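Local structure of beta-galactoside alpha-2,6-sialyltransferase (Photobacterium sp., 2Z4T) at residues K32-E37 with L110-P115; S48-T53 with G96-G101; S390-G395 with D502-E507. The protein probably transfers sialic acid from a CMP-activated donor to beta-galactosides such as lactose in alpha-2,6 linkage, as a GT-B glycosyltransferase. All blocks are in the same frame, centred on the assembly; numbering follows the deposited sequence.

Contact 1. Residues K32-E37 with L110-P115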
ATOM      1  N   LYS A  32      27.985   4.635   8.876  1.00 49.43           N
ATOM      2  CA  LYS A  32      27.101   5.104   7.810  0.60 49.21           C
ATOM      3  C   LYS A  32      26.868   4.043   6.751  1.00 49.07           C
ATOM      4  O   LYS A  32      27.711   3.162   6.553  1.00 49.38           O
ATOM      5  CB  LYS A  32      27.705   6.317   7.119  0.60 49.18           C
ATOM      6  CG  LYS A  32      27.131   7.636   7.534  0.60 49.48           C
ATOM      7  CD  LYS A  32      27.384   8.692   6.458  0.60 50.03           C
ATOM      8  CE  LYS A  32      26.366   8.595   5.328  0.60 49.07           C
ATOM      9  NZ  LYS A  32      26.414   9.762   4.417  0.60 48.46           N
ATOM     10  N   THR A  33      25.741   4.159   6.058  1.00 48.37           N
ATOM     11  CA  THR A  33      25.407   3.380   4.882  1.00 48.41           C
ATOM     12  C   THR A  33      24.865   4.388   3.880  1.00 48.21           C
ATOM     13  O   THR A  33      24.221   5.325   4.317  1.00 49.50           O
ATOM     14  CB  THR A  33      24.154   2.482   5.243  1.00 48.19           C
ATOM     15  OG1 THR A  33      24.411   1.688   6.408  1.00 48.12           O
ATOM     16  CG2 THR A  33      23.737   1.555   4.099  1.00 47.66           C
ATOM     17  N   ILE A  34      25.016   4.329   2.564  1.00 47.80           N
ATOM     18  CA  ILE A  34      26.083   4.481   1.561  1.00 46.77           C
ATOM     19  C   ILE A  34      26.003   3.466   0.452  1.00 46.56           C
ATOM     20  O   ILE A  34      26.131   2.263   0.660  1.00 47.55           O
ATOM     21  CB  ILE A  34      27.420   5.273   1.819  1.00 47.12           C
ATOM     22  CG1 ILE A  34      28.667   4.379   1.775  1.00 47.24           C
ATOM     23  CG2 ILE A  34      27.288   6.265   2.968  1.00 46.02           C
ATOM     24  CD1 ILE A  34      29.955   5.148   1.612  1.00 46.25           C
ATOM     25  N   ILE A  35      25.670   3.995  -0.719  1.00 45.83           N
ATOM     26  CA  ILE A  35      25.575   3.208  -1.936  1.00 45.20           C
ATOM     27  C   ILE A  35      26.773   3.452  -2.835  1.00 45.08           C
ATOM     28  O   ILE A  35      27.465   4.460  -2.691  1.00 44.60           O
ATOM     29  CB  ILE A  35      24.291   3.513  -2.715  1.00 45.15           C
ATOM     30  CG1 ILE A  35      24.290   4.968  -3.211  1.00 45.77           C
ATOM     31  CG2 ILE A  35      23.089   3.223  -1.857  1.00 45.02           C
ATOM     32  CD1 ILE A  35      23.235   5.279  -4.268  1.00 45.49           C
ATOM     33  N   ASP A  36      27.002   2.523  -3.767  1.00 45.13           N
ATOM     34  CA  ASP A  36      28.089   2.612  -4.731  1.00 45.39           C
ATOM     35  C   ASP A  36      28.166   4.012  -5.318  1.00 45.75           C
ATOM     36  O   ASP A  36      27.155   4.563  -5.744  1.00 46.49           O
ATOM     37  CB  ASP A  36      27.898   1.580  -5.851  1.00 45.28           C
ATOM     38  CG  ASP A  36      27.957   0.134  -5.347  1.00 45.66           C
ATOM     39  OD1 ASP A  36      28.350  -0.752  -6.142  1.00 44.13           O
ATOM     40  OD2 ASP A  36      27.615  -0.118  -4.159  1.00 46.54           O
ATOM     41  N   GLU A  37      29.367   4.587  -5.319  1.00 46.19           N
ATOM     42  CA  GLU A  37      29.665   5.891  -5.971  1.00 46.47           C
ATOM     43  C   GLU A  37      29.135   7.084  -5.208  1.00 46.59           C
ATOM     44  O   GLU A  37      29.266   8.215  -5.666  1.00 46.90           O
ATOM     45  CB  GLU A  37      29.215   5.949  -7.447  1.00 45.78           C
ATOM     46  CG  GLU A  37      29.463   4.650  -8.167  1.00 46.49           C
ATOM     47  CD  GLU A  37      29.525   4.786  -9.655  1.00 47.40           C
ATOM     48  OE1 GLU A  37      28.570   4.356 -10.328  1.00 49.87           O
ATOM     49  OE2 GLU A  37      30.540   5.295 -10.159  1.00 47.73           O
ATOM     50  N   LEU A 110      31.985   2.639   6.903  1.00 41.18           N
ATOM     51  CA  LEU A 110      31.066   2.859   5.806  1.00 41.17           C
ATOM     52  C   LEU A 110      30.586   1.499   5.304  1.00 42.01           C
ATOM     53  O   LEU A 110      31.382   0.687   4.805  1.00 41.99           O
ATOM     54  CB  LEU A 110      31.722   3.689   4.692  1.00 40.55           C
ATOM     55  CG  LEU A 110      32.315   5.051   5.105  1.00 40.24           C
ATOM     56  CD1 LEU A 110      32.894   5.808   3.918  1.00 40.58           C
ATOM     57  CD2 LEU A 110      31.294   5.935   5.790  1.00 41.04           C
ATOM     58  N   ASN A 111      29.287   1.247   5.487  1.00 42.36           N
ATOM     59  CA  ASN A 111      28.618   0.100   4.898  1.00 43.09           C
ATOM     60  C   ASN A 111      28.192   0.508   3.495  1.00 42.64           C
ATOM     61  O   ASN A 111      27.249   1.320   3.326  1.00 43.45           O
ATOM     62  CB  ASN A 111      27.390  -0.317   5.733  1.00 43.47           C
ATOM     63  CG  ASN A 111      27.658  -0.267   7.252  1.00 46.90           C
ATOM     64  OD1 ASN A 111      28.470  -1.045   7.779  1.00 50.48           O
ATOM     65  ND2 ASN A 111      26.974   0.656   7.961  1.00 47.69           N
ATOM     66  N   VAL A 112      28.906  -0.012   2.500  1.00 41.49           N
ATOM     67  CA  VAL A 112      28.574   0.229   1.097  1.00 40.91           C
ATOM     68  C   VAL A 112      27.625  -0.864   0.580  1.00 41.26           C
ATOM     69  O   VAL A 112      27.940  -2.061   0.635  1.00 40.53           O
ATOM     70  CB  VAL A 112      29.830   0.344   0.166  1.00 40.70           C
ATOM     71  CG1 VAL A 112      29.394   0.758  -1.240  1.00 38.42           C
ATOM     72  CG2 VAL A 112      30.861   1.357   0.719  1.00 39.64           C
ATOM     73  N   VAL A 113      26.459  -0.444   0.096  1.00 41.35           N
ATOM     74  CA  VAL A 113      25.409  -1.393  -0.308  1.00 41.89           C
ATOM     75  C   VAL A 113      24.953  -1.028  -1.712  1.00 42.27           C
ATOM     76  O   VAL A 113      25.100   0.136  -2.125  1.00 42.71           O
ATOM     77  CB  VAL A 113      24.205  -1.363   0.671  1.00 41.90           C
ATOM     78  CG1 VAL A 113      24.666  -1.657   2.137  1.00 40.71           C
ATOM     79  CG2 VAL A 113      23.480  -0.004   0.598  1.00 41.85           C
ATOM     80  N   ALA A 114      24.424  -2.001  -2.449  1.00 41.83           N
ATOM     81  CA  ALA A 114      23.894  -1.727  -3.789  1.00 42.03           C
ATOM     82  C   ALA A 114      22.862  -0.585  -3.782  1.00 42.33           C
ATOM     83  O   ALA A 114      22.023  -0.508  -2.873  1.00 42.47           O
ATOM     84  CB  ALA A 114      23.281  -2.978  -4.384  1.00 41.83           C
ATOM     85  N   PRO A 115      22.938   0.320  -4.774  1.00 42.52           N
ATOM     86  CA  PRO A 115      21.845   1.269  -5.008  1.00 42.64           C
ATOM     87  C   PRO A 115      20.546   0.480  -5.205  1.00 43.18           C
ATOM     88  O   PRO A 115      20.536  -0.574  -5.864  1.00 43.47           O
ATOM     89  CB  PRO A 115      22.237   1.936  -6.326  1.00 42.69           C
ATOM     90  CG  PRO A 115      23.733   1.798  -6.389  1.00 42.85           C
ATOM     91  CD  PRO A 115      24.052   0.496  -5.728  1.00 42.18           C
TER
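The carbonyl oxygen of Lys32 takes the amide hydrogen of Asn111, with N and O 2.7 Å apart and an angle of 162° at the hydrogen. Two residues on, Ile34 O repeats the bond to Val113 N at 2.8 Å. These bonds join strand 26-35 to strand 103-122 in parallel fashion, although the short segments already splay by 30°.

On one face Thr33 turns its hydroxyl beside its own backbone N (chi1 -55°), where OG1 receives ND2 of Asn111 at 3.2 Å, somewhat out of the amide plane. The same ND2 also bonds Asn31 OD1, so this one nitrogen serves two acceptors. The same threonine torsion puts the methyl anti to the backbone N, where CG2 packs 3.8 Å from CG2 of Val113. Further along this face Ile35 reaches the proline ring, with its CD1 4.1 Å from CB of Pro115.

On the other face, that of Ile34, Leu110 and Val112, the packing is largely apolar. CD1 of Ile34 meets CD1 of Leu110 at 3.8 Å, and its CG1 lies against a methyl of Val112. From strand 39-42, Val40 touches Ile34 and Leu42 touches Leu110, as in the interior of an immunoglobulin-like sandwich.

The Asp36 carboxylate lies across the CD side of the Pro115 ring. Its OD2 comes within 3.2 Å of Val113 O, two acceptors side by side; a salt bridge from OD2 to Arg193 and a bond from Leu84 N to OD1 hold the group. The chemistry thus passes from backbone bonds to buried charge, and Arg193 probably offsets the acceptor crowding where the sandwich gives way to the catalytic part.

Contact 2. Residues S48-T53 with G96-G101; sequences SNISFT and GVSNKG
With chi1 at 58°, Asn99 holds its amide between its own backbone N and carbonyl carbon, which brings ND2 close to Ser51 O. Phe52, at chi1 -72°, swings its ring beside its own N and down along Gly96 and Val97. Ser51 O thereby receives two donors from one residue: Asn99 N at 2.7 Å, and Asn99 ND2 at 2.8 Å in a bent, weak bond. One residue pair away, Thr53 N gives a straighter bond to Val97 O, 2.8 Å long with 158° at the hydrogen. Phe52 and Ser98, framed by these bonds, form an antiparallel non-hydrogen-bonded pair with diverging side chains, at the point where strands 52-61 and 88-98 meet at the end of the immunoglobulin-like domain. Since Gly96 has no side chain, CE1 of Phe52 comes 3.7 Å from its CA; the ring's other neighbours include Phe94, edge-to-face, and Tyr104. CD1 of Ile50 meets CB of Ser98 at 3.6 Å. The hydroxyl of Ser98 faces its own chain instead, accepting from Lys100 N in an ST turn and bonding Glu102 N as the chain turns toward strand 103-122.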
ATOM      1  N   SER A  48      34.212  21.486  18.017  1.00 70.90           N
ATOM      2  CA  SER A  48      33.760  22.845  17.581  1.00 71.23           C
ATOM      3  C   SER A  48      34.151  23.419  16.189  1.00 71.24           C
ATOM      4  O   SER A  48      33.427  23.109  15.240  1.00 71.24           O
ATOM      5  CB  SER A  48      33.741  23.917  18.706  1.00 71.41           C
ATOM      6  OG  SER A  48      32.660  23.728  19.616  1.00 70.62           O
ATOM      7  N   ASN A  49      35.221  24.205  15.971  1.00 70.98           N
ATOM      8  CA  ASN A  49      36.578  24.315  16.601  1.00 70.97           C
ATOM      9  C   ASN A  49      36.914  24.308  18.111  1.00 70.12           C
ATOM     10  O   ASN A  49      36.097  24.750  18.921  1.00 69.97           O
ATOM     11  CB  ASN A  49      37.252  25.571  16.008  1.00 71.55           C
ATOM     12  CG  ASN A  49      36.336  26.798  16.037  1.00 72.74           C
ATOM     13  OD1 ASN A  49      35.793  27.208  15.005  1.00 73.99           O
ATOM     14  ND2 ASN A  49      36.141  27.368  17.227  1.00 73.72           N
ATOM     15  N   ILE A  50      38.105  23.808  18.515  1.00 68.73           N
ATOM     16  CA  ILE A  50      38.971  22.759  17.860  1.00 67.22           C
ATOM     17  C   ILE A  50      39.909  23.028  16.633  1.00 65.94           C
ATOM     18  O   ILE A  50      39.449  23.168  15.503  1.00 66.30           O
ATOM     19  CB  ILE A  50      38.269  21.363  17.772  1.00 67.38           C
ATOM     20  CG1 ILE A  50      39.310  20.248  17.904  1.00 67.73           C
ATOM     21  CG2 ILE A  50      37.366  21.231  16.520  1.00 67.72           C
ATOM     22  CD1 ILE A  50      40.057  20.271  19.224  1.00 68.11           C
ATOM     23  N   SER A  51      41.223  22.995  16.879  1.00 63.73           N
ATOM     24  CA  SER A  51      42.253  23.214  15.849  1.00 61.45           C
ATOM     25  C   SER A  51      43.409  22.186  15.950  1.00 59.82           C
ATOM     26  O   SER A  51      43.994  22.013  17.028  1.00 59.53           O
ATOM     27  CB  SER A  51      42.804  24.647  15.980  1.00 61.85           C
ATOM     28  OG  SER A  51      43.743  24.966  14.964  1.00 61.21           O
ATOM     29  N   PHE A  52      43.753  21.528  14.838  1.00 57.39           N
ATOM     30  CA  PHE A  52      44.696  20.397  14.871  1.00 55.13           C
ATOM     31  C   PHE A  52      46.117  20.706  14.420  1.00 54.31           C
ATOM     32  O   PHE A  52      46.327  21.329  13.401  1.00 54.08           O
ATOM     33  CB  PHE A  52      44.147  19.211  14.074  1.00 54.28           C
ATOM     34  CG  PHE A  52      43.003  18.508  14.747  1.00 53.27           C
ATOM     35  CD1 PHE A  52      43.238  17.568  15.745  1.00 51.86           C
ATOM     36  CD2 PHE A  52      41.687  18.784  14.388  1.00 51.77           C
ATOM     37  CE1 PHE A  52      42.179  16.926  16.376  1.00 51.75           C
ATOM     38  CE2 PHE A  52      40.622  18.137  15.012  1.00 51.30           C
ATOM     39  CZ  PHE A  52      40.867  17.210  16.006  1.00 51.34           C
ATOM     40  N   THR A  53      47.087  20.229  15.185  1.00 53.56           N
ATOM     41  CA  THR A  53      48.496  20.366  14.856  1.00 53.41           C
ATOM     42  C   THR A  53      48.968  19.316  13.822  1.00 53.18           C
ATOM     43  O   THR A  53      49.538  19.665  12.789  1.00 52.83           O
ATOM     44  CB  THR A  53      49.341  20.236  16.141  1.00 53.41           C
ATOM     45  OG1 THR A  53      48.930  21.232  17.082  1.00 54.10           O
ATOM     46  CG2 THR A  53      50.827  20.392  15.847  1.00 53.84           C
ATOM     47  N   GLY A  96      44.068  12.708  15.635  1.00 42.96           N
ATOM     48  CA  GLY A  96      44.497  14.096  15.712  1.00 43.40           C
ATOM     49  C   GLY A  96      45.054  14.529  17.053  1.00 44.04           C
ATOM     50  O   GLY A  96      44.716  13.974  18.109  1.00 43.43           O
ATOM     51  N   VAL A  97      45.935  15.519  17.001  1.00 44.59           N
ATOM     52  CA  VAL A  97      46.379  16.209  18.191  1.00 45.55           C
ATOM     53  C   VAL A  97      46.009  17.679  18.053  1.00 46.30           C
ATOM     54  O   VAL A  97      46.441  18.349  17.123  1.00 46.61           O
ATOM     55  CB  VAL A  97      47.886  16.077  18.399  1.00 45.51           C
ATOM     56  CG1 VAL A  97      48.290  16.731  19.739  1.00 46.52           C
ATOM     57  CG2 VAL A  97      48.293  14.616  18.366  1.00 44.80           C
ATOM     58  N   SER A  98      45.191  18.178  18.964  1.00 47.41           N
ATOM     59  CA  SER A  98      44.801  19.577  18.905  1.00 48.54           C
ATOM     60  C   SER A  98      45.983  20.486  19.251  1.00 49.43           C
ATOM     61  O   SER A  98      47.076  20.023  19.620  1.00 49.43           O
ATOM     62  CB  SER A  98      43.594  19.861  19.805  1.00 48.27           C
ATOM     63  OG  SER A  98      43.927  19.729  21.176  1.00 48.90           O
ATOM     64  N   ASN A  99      45.773  21.787  19.102  1.00 50.52           N
ATOM     65  CA  ASN A  99      46.780  22.756  19.527  1.00 51.94           C
ATOM     66  C   ASN A  99      46.881  22.829  21.069  1.00 51.66           C
ATOM     67  O   ASN A  99      47.766  23.495  21.609  1.00 51.39           O
ATOM     68  CB  ASN A  99      46.517  24.127  18.883  1.00 52.42           C
ATOM     69  CG  ASN A  99      45.130  24.690  19.205  1.00 55.02           C
ATOM     70  OD1 ASN A  99      45.012  25.881  19.472  1.00 60.05           O
ATOM     71  ND2 ASN A  99      44.083  23.852  19.182  1.00 55.87           N
ATOM     72  N   LYS A 100      46.019  22.057  21.743  1.00 51.58           N
ATOM     73  CA  LYS A 100      45.811  22.124  23.191  1.00 51.43           C
ATOM     74  C   LYS A 100      46.553  21.191  24.197  1.00 51.25           C
ATOM     75  O   LYS A 100      46.231  21.279  25.366  1.00 52.00           O
ATOM     76  CB  LYS A 100      44.311  22.107  23.500  1.00 51.42           C
ATOM     77  CG  LYS A 100      43.512  23.227  22.828  1.00 52.42           C
ATOM     78  CD  LYS A 100      43.064  24.297  23.820  1.00 52.46           C
ATOM     79  CE  LYS A 100      41.660  24.006  24.366  1.00 53.62           C
ATOM     80  NZ  LYS A 100      41.313  24.939  25.470  1.00 52.45           N
ATOM     81  N   GLY A 101      47.440  20.255  23.836  1.00 50.91           N
ATOM     82  CA  GLY A 101      47.439  19.464  22.621  1.00 50.04           C
ATOM     83  C   GLY A 101      46.828  18.132  23.043  1.00 49.70           C
ATOM     84  O   GLY A 101      47.519  17.232  23.526  1.00 49.37           O
TER

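Contact 3. Residues S390-G395 with D502-E507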
ATOM      1  N   SER A 390     -38.492   0.523  11.004  1.00 37.29           N
ATOM      2  CA  SER A 390     -37.872  -0.498  10.143  1.00 37.48           C
ATOM      3  C   SER A 390     -37.414  -1.754  10.888  1.00 37.43           C
ATOM      4  O   SER A 390     -36.904  -1.665  12.016  1.00 37.75           O
ATOM      5  CB  SER A 390     -36.679   0.075   9.374  1.00 37.49           C
ATOM      6  OG  SER A 390     -35.910  -0.969   8.771  1.00 38.04           O
ATOM      7  N   PRO A 391     -37.555  -2.929  10.244  1.00 37.42           N
ATOM      8  CA  PRO A 391     -36.979  -4.140  10.848  1.00 37.39           C
ATOM      9  C   PRO A 391     -35.441  -4.114  10.933  1.00 37.78           C
ATOM     10  O   PRO A 391     -34.876  -4.880  11.706  1.00 37.74           O
ATOM     11  CB  PRO A 391     -37.464  -5.274   9.928  1.00 37.25           C
ATOM     12  CG  PRO A 391     -37.835  -4.616   8.635  1.00 36.84           C
ATOM     13  CD  PRO A 391     -38.237  -3.206   8.957  1.00 37.44           C
ATOM     14  N   HIS A 392     -34.778  -3.245  10.170  1.00 37.78           N
ATOM     15  CA  HIS A 392     -33.304  -3.149  10.233  1.00 38.65           C
ATOM     16  C   HIS A 392     -32.773  -2.172  11.285  1.00 38.45           C
ATOM     17  O   HIS A 392     -31.565  -1.988  11.430  1.00 38.14           O
ATOM     18  CB  HIS A 392     -32.717  -2.878   8.845  1.00 38.91           C
ATOM     19  CG  HIS A 392     -33.255  -3.813   7.809  1.00 40.50           C
ATOM     20  ND1 HIS A 392     -32.955  -5.159   7.805  1.00 41.58           N
ATOM     21  CD2 HIS A 392     -34.157  -3.622   6.816  1.00 39.34           C
ATOM     22  CE1 HIS A 392     -33.623  -5.754   6.829  1.00 41.54           C
ATOM     23  NE2 HIS A 392     -34.357  -4.842   6.215  1.00 41.56           N
ATOM     24  N   TYR A 393     -33.698  -1.578  12.026  1.00 38.05           N
ATOM     25  CA  TYR A 393     -33.387  -0.680  13.113  1.00 38.38           C
ATOM     26  C   TYR A 393     -32.281  -1.276  13.953  1.00 39.12           C
ATOM     27  O   TYR A 393     -32.346  -2.450  14.308  1.00 39.36           O
ATOM     28  CB  TYR A 393     -34.636  -0.490  13.989  1.00 36.91           C
ATOM     29  CG  TYR A 393     -34.451   0.458  15.140  1.00 35.93           C
ATOM     30  CD1 TYR A 393     -33.881   1.726  14.946  1.00 35.35           C
ATOM     31  CD2 TYR A 393     -34.865   0.119  16.429  1.00 35.00           C
ATOM     32  CE1 TYR A 393     -33.720   2.624  16.006  1.00 32.89           C
ATOM     33  CE2 TYR A 393     -34.697   1.020  17.497  1.00 34.24           C
ATOM     34  CZ  TYR A 393     -34.128   2.262  17.269  1.00 33.47           C
ATOM     35  OH  TYR A 393     -33.981   3.147  18.299  1.00 33.85           O
ATOM     36  N   LEU A 394     -31.276  -0.477  14.285  1.00 39.86           N
ATOM     37  CA  LEU A 394     -30.176  -0.987  15.104  1.00 41.05           C
ATOM     38  C   LEU A 394     -30.607  -1.519  16.487  1.00 41.66           C
ATOM     39  O   LEU A 394     -29.945  -2.406  17.026  1.00 41.74           O
ATOM     40  CB  LEU A 394     -29.045   0.033  15.206  1.00 40.95           C
ATOM     41  CG  LEU A 394     -28.313   0.227  13.864  1.00 41.68           C
ATOM     42  CD1 LEU A 394     -27.234   1.298  13.937  1.00 41.31           C
ATOM     43  CD2 LEU A 394     -27.725  -1.079  13.360  1.00 42.30           C
ATOM     44  N   GLY A 395     -31.725  -1.006  17.020  1.00 42.00           N
ATOM     45  CA  GLY A 395     -32.289  -1.455  18.295  1.00 42.38           C
ATOM     46  C   GLY A 395     -32.198  -0.439  19.427  1.00 43.20           C
ATOM     47  O   GLY A 395     -32.724  -0.670  20.520  1.00 43.38           O
ATOM     48  N   ASP A 502     -36.148  -4.508  -2.329  0.50 32.21           N
ATOM     49  CA  ASP A 502     -35.540  -5.127  -1.112  0.50 32.13           C
ATOM     50  C   ASP A 502     -35.741  -4.456   0.249  0.50 32.61           C
ATOM     51  O   ASP A 502     -36.255  -5.095   1.170  0.50 32.93           O
ATOM     52  CB  ASP A 502     -34.154  -5.756  -1.281  0.50 32.26           C
ATOM     53  CG  ASP A 502     -33.902  -6.934  -0.292  0.50 31.39           C
ATOM     54  OD1 ASP A 502     -33.161  -7.877  -0.631  0.50 26.95           O
ATOM     55  OD2 ASP A 502     -34.443  -6.929   0.832  0.50 32.27           O
ATOM     56  N   LEU A 503     -35.368  -3.189   0.401  1.00 33.00           N
ATOM     57  CA  LEU A 503     -35.514  -2.591   1.719  1.00 32.40           C
ATOM     58  C   LEU A 503     -36.757  -1.711   1.733  1.00 32.38           C
ATOM     59  O   LEU A 503     -37.155  -1.198   0.684  1.00 32.60           O
ATOM     60  CB  LEU A 503     -34.299  -1.748   2.084  1.00 32.08           C
ATOM     61  CG  LEU A 503     -32.955  -2.434   2.281  1.00 31.62           C
ATOM     62  CD1 LEU A 503     -31.888  -1.355   2.440  1.00 29.37           C
ATOM     63  CD2 LEU A 503     -32.962  -3.414   3.465  1.00 30.04           C
ATOM     64  N   PRO A 504     -37.365  -1.518   2.922  1.00 31.91           N
ATOM     65  CA  PRO A 504     -38.510  -0.626   3.038  1.00 31.82           C
ATOM     66  C   PRO A 504     -38.103   0.779   2.682  1.00 32.05           C
ATOM     67  O   PRO A 504     -36.959   1.155   2.908  1.00 32.18           O
ATOM     68  CB  PRO A 504     -38.862  -0.670   4.528  1.00 32.11           C
ATOM     69  CG  PRO A 504     -38.028  -1.730   5.146  1.00 31.76           C
ATOM     70  CD  PRO A 504     -36.974  -2.137   4.204  1.00 31.74           C
ATOM     71  N   ASN A 505     -39.029   1.545   2.129  1.00 32.53           N
ATOM     72  CA  ASN A 505     -38.776   2.933   1.814  1.00 33.58           C
ATOM     73  C   ASN A 505     -39.050   3.868   3.022  1.00 34.66           C
ATOM     74  O   ASN A 505     -40.211   4.101   3.418  1.00 34.98           O
ATOM     75  CB  ASN A 505     -39.591   3.346   0.586  1.00 33.16           C
ATOM     76  CG  ASN A 505     -39.227   4.734   0.080  1.00 35.05           C
ATOM     77  OD1 ASN A 505     -38.373   5.421   0.655  1.00 38.04           O
ATOM     78  ND2 ASN A 505     -39.881   5.159  -0.996  1.00 34.62           N
ATOM     79  N   CYS A 506     -37.977   4.419   3.581  1.00 35.04           N
ATOM     80  CA  CYS A 506     -38.083   5.248   4.752  1.00 35.97           C
ATOM     81  C   CYS A 506     -38.109   6.737   4.435  1.00 36.74           C
ATOM     82  O   CYS A 506     -37.993   7.554   5.344  1.00 36.99           O
ATOM     83  CB  CYS A 506     -36.944   4.942   5.701  1.00 35.18           C
ATOM     84  SG  CYS A 506     -36.881   3.219   6.193  1.00 38.18           S
ATOM     85  N   GLU A 507     -38.269   7.101   3.165  1.00 37.64           N
ATOM     86  CA  GLU A 507     -38.034   8.499   2.779  1.00 38.90           C
ATOM     87  C   GLU A 507     -39.016   9.482   3.414  1.00 38.96           C
ATOM     88  O   GLU A 507     -38.640  10.619   3.735  1.00 38.89           O
ATOM     89  CB  GLU A 507     -37.915   8.677   1.254  1.00 37.96           C
ATOM     90  CG  GLU A 507     -39.215   8.687   0.486  1.00 39.39           C
ATOM     91  CD  GLU A 507     -39.038   8.509  -1.031  1.00 41.75           C
ATOM     92  OE1 GLU A 507     -39.905   7.838  -1.644  1.00 46.41           O
ATOM     93  OE2 GLU A 507     -38.052   9.029  -1.626  1.00 45.52           O
TER
HETATM   94  O   HOH W   1     -36.228  -5.676   4.373  1.00 43.27           O
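This is a small, largely buried and mostly apolar contact between two loops of the C-terminal half, well away from the nucleotide: residues 390-395 follow helix 371-386, and residues 502-507 belong to the tail after strand 498-499. No direct hydrogen bond joins them.

His392 and Pro504 are at its centre. CG of His392 stands beside the backbone N (chi1 -49°), which sends the imidazole toward the tail. There CD2 of Leu503 comes 3.4 Å from NE2 of His392, approaching the ring obliquely, while CD of Pro504 sits near the ring plane, at the edge, 4.1 Å from the histidine CD2. The two prolines slide past one another in opposite directions, CD of Pro391 being 4.1 Å from CG of Pro504. In addition, CG of Pro391 lies over one face of the imidazole, offset toward its rim, and probably helps to limit the ring's rotation.

The polar link is made by a water: it lies in the ring plane 2.8 Å from His392 NE2 and donates to Asp502 O over 3.3 Å. Further bonds hold both loops. From helix 371-386, Asn384 bonds Ser390 OG, and the side-chain amides of Asn380 and Asn384 meet Pro504 O; separately, a disulfide ties Cys506 to Cys511.

Ser390 to Tyr393 form a type I turn, within which Ser390 OG accepts His392 N at 2.9 Å to make an ST turn. It lies on the helix-to-strand leg of the beta-alpha-beta crossover 356-360, 371-386, 399-403, the unit from which the Rossmann-like half of a GT-B enzyme is built.

Contacts 1 and 2 belong to the same domain. Strands 88-98 and 103-122 are neighbours in one sheet, and contact 2 is nested within the chain loop that contact 1 closes, their centres about 30 Å apart. Contact 1 is the more buried, lying where the sandwich runs into the catalytic part and combining parallel strand bonds, apolar packing and an enclosed carboxylate. Contact 2 sits at the far, more exposed end, with antiparallel bonds and a phenylalanine ring. Contact 3 shares no element with either and lies on the opposite side of the chain's centre, about 63 Å from contact 1, centre to centre; buried but small, it relies on ring packing and one water.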